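Local coordinates for protein transcription regulator AmtR (Mycobacterium smegmatis, PDB 5E57) that probably acts as a TetR-family transcription factor that binds regulatory DNA through a helix-turn-helix motif and is linked to nitrogen and urea metabolism, at residues L70-L75 and R124-S129. Sequence-based numbering, arbitrary orientation.
Sequences LAHGLL and RAELRS
Ala71 and Leu127 make the apolar part of this helix-to-helix contact: the Ala71 methyl CB meets Leu127 CD1 at 4.0 Å, and their CA atoms are 7.0 Å apart. Leu127 starts out alongside the other helix rather than at it, but with CG anti to the backbone N (chi1 -175°) its CD1 branch ends against the alanine methyl. Leu88 of helix 82-98 also packs on Ala71, while Asp92 of that helix and Leu68 touch Leu127; both residues are buried. At the solvent-facing margin the His72 imidazole reaches across to Glu126. Carboxylate oxygen OE1 of Glu126 lies at the ring edge, in the ring plane, 3.3 Å from His72 CE1 and 3.7 Å from His72 NE2. The carbon is the nearer atom, and the pair makes no hydrogen bond; ring and carboxylate planes are 38° apart, and the two side chains cross at about a right angle. Behind, Arg124 pairs with Glu157 and with Asp165 of the second subunit, Arg128 with Asp150 and with Asp166 of the second subunit. Helix 118-142 therefore packs on helix 65-75 with one flank and sends two arginines to the second subunit from another, within the all-helical ligand-binding domain characteristic of TetR-family regulators.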
loop_
_atom_site.group_PDB
_atom_site.type_symbol
_atom_site.label_atom_id
_atom_site.label_comp_id
_atom_site.label_asym_id
_atom_site.label_seq_id
_atom_site.Cartn_x
_atom_site.Cartn_y
_atom_site.Cartn_z
ATOM N N LEU A 70 18.071 -6.804 9.909
ATOM C CA LEU A 70 18.504 -7.458 8.664
ATOM C C LEU A 70 19.050 -6.487 7.599
ATOM O O LEU A 70 20.158 -6.665 7.058
ATOM C CB LEU A 70 17.382 -8.301 8.065
ATOM C CG LEU A 70 17.745 -9.002 6.773
ATOM C CD1 LEU A 70 18.999 -9.889 6.938
ATOM C CD2 LEU A 70 16.599 -9.868 6.242
ATOM N N ALA A 71 18.301 -5.442 7.354
ATOM C CA ALA A 71 18.675 -4.466 6.356
ATOM C C ALA A 71 19.989 -3.835 6.719
ATOM O O ALA A 71 20.812 -3.600 5.829
ATOM C CB ALA A 71 17.654 -3.370 6.278
ATOM N N HIS A 72 20.151 -3.495 7.995
ATOM C CA HIS A 72 21.418 -2.867 8.421
ATOM C C HIS A 72 22.599 -3.750 8.203
ATOM O O HIS A 72 23.595 -3.300 7.703
ATOM C CB HIS A 72 21.325 -2.383 9.882
ATOM C CG HIS A 72 20.698 -1.022 10.022
ATOM N ND1 HIS A 72 19.958 -0.651 11.125
ATOM C CD2 HIS A 72 20.671 0.045 9.184
ATOM C CE1 HIS A 72 19.558 0.609 10.986
ATOM N NE2 HIS A 72 19.939 1.033 9.800
ATOM N N GLY A 73 22.501 -5.031 8.562
ATOM C CA GLY A 73 23.557 -5.998 8.290
ATOM C C GLY A 73 23.899 -6.187 6.823
ATOM O O GLY A 73 25.056 -6.330 6.458
ATOM N N LEU A 74 22.882 -6.194 5.967
ATOM C CA LEU A 74 23.045 -6.390 4.542
ATOM C C LEU A 74 23.782 -5.210 3.935
ATOM O O LEU A 74 24.597 -5.366 3.028
ATOM C CB LEU A 74 21.646 -6.588 3.845
ATOM C CG LEU A 74 20.870 -7.874 4.177
ATOM C CD1 LEU A 74 19.453 -7.933 3.656
ATOM C CD2 LEU A 74 21.527 -9.071 3.612
ATOM N N LEU A 75 23.510 -4.005 4.425
ATOM C CA LEU A 75 24.216 -2.806 3.911
ATOM C C LEU A 75 25.728 -2.888 4.183
ATOM O O LEU A 75 26.513 -2.300 3.439
ATOM C CB LEU A 75 23.652 -1.523 4.501
ATOM C CG LEU A 75 22.273 -1.138 3.939
ATOM C CD1 LEU A 75 21.725 0.034 4.747
ATOM C CD2 LEU A 75 22.349 -0.823 2.458
ATOM N N ARG A 124 11.040 3.571 10.512
ATOM C CA ARG A 124 10.505 3.055 9.304
ATOM C C ARG A 124 11.155 3.787 8.149
ATOM O O ARG A 124 11.467 3.163 7.133
ATOM C CB ARG A 124 8.974 3.234 9.305
ATOM C CG ARG A 124 8.351 2.837 8.016
ATOM C CD ARG A 124 6.811 2.562 8.081
ATOM N NE ARG A 124 6.337 2.498 6.688
ATOM C CZ ARG A 124 6.115 3.594 5.962
ATOM N NH1 ARG A 124 6.228 4.781 6.538
ATOM N NH2 ARG A 124 5.747 3.534 4.698
ATOM N N ALA A 125 11.353 5.114 8.268
ATOM C CA ALA A 125 12.075 5.828 7.210
ATOM C C ALA A 125 13.528 5.299 6.965
ATOM O O ALA A 125 13.984 5.259 5.852
ATOM C CB ALA A 125 12.033 7.359 7.431
ATOM N N GLU A 126 14.216 4.857 8.003
ATOM C CA GLU A 126 15.536 4.171 7.875
ATOM C C GLU A 126 15.430 2.827 7.153
ATOM O O GLU A 126 16.327 2.404 6.387
ATOM C CB GLU A 126 16.109 3.841 9.265
ATOM C CG GLU A 126 17.087 4.824 9.833
ATOM C CD GLU A 126 17.450 4.507 11.299
ATOM O OE1 GLU A 126 17.754 3.337 11.651
ATOM O OE2 GLU A 126 17.418 5.444 12.114
ATOM N N LEU A 127 14.329 2.127 7.384
ATOM C CA LEU A 127 14.120 0.884 6.638
ATOM C C LEU A 127 13.974 1.200 5.178
ATOM O O LEU A 127 14.618 0.553 4.266
ATOM C CB LEU A 127 12.889 0.156 7.135
ATOM C CG LEU A 127 12.652 -1.197 6.500
ATOM C CD1 LEU A 127 13.849 -2.125 6.598
ATOM C CD2 LEU A 127 11.413 -1.836 7.097
ATOM N N ARG A 128 13.136 2.219 4.947
ATOM C CA ARG A 128 12.903 2.693 3.589
ATOM C C ARG A 128 14.187 3.126 2.911
ATOM O O ARG A 128 14.425 2.828 1.719
ATOM C CB ARG A 128 11.857 3.803 3.575
ATOM C CG ARG A 128 11.570 4.412 2.225
ATOM C CD ARG A 128 10.644 5.598 2.295
ATOM N NE ARG A 128 10.335 6.154 0.981
ATOM C CZ ARG A 128 9.853 7.398 0.779
ATOM N NH1 ARG A 128 9.544 8.178 1.777
ATOM N NH2 ARG A 128 9.543 7.809 -0.418
ATOM N N SER A 129 15.030 3.805 3.676
ATOM C CA SER A 129 16.274 4.317 3.137
ATOM C C SER A 129 17.224 3.150 2.864
ATOM O O SER A 129 17.996 3.177 1.865
ATOM C CB SER A 129 16.872 5.349 4.121
ATOM O OG SER A 129 18.197 5.666 3.747
#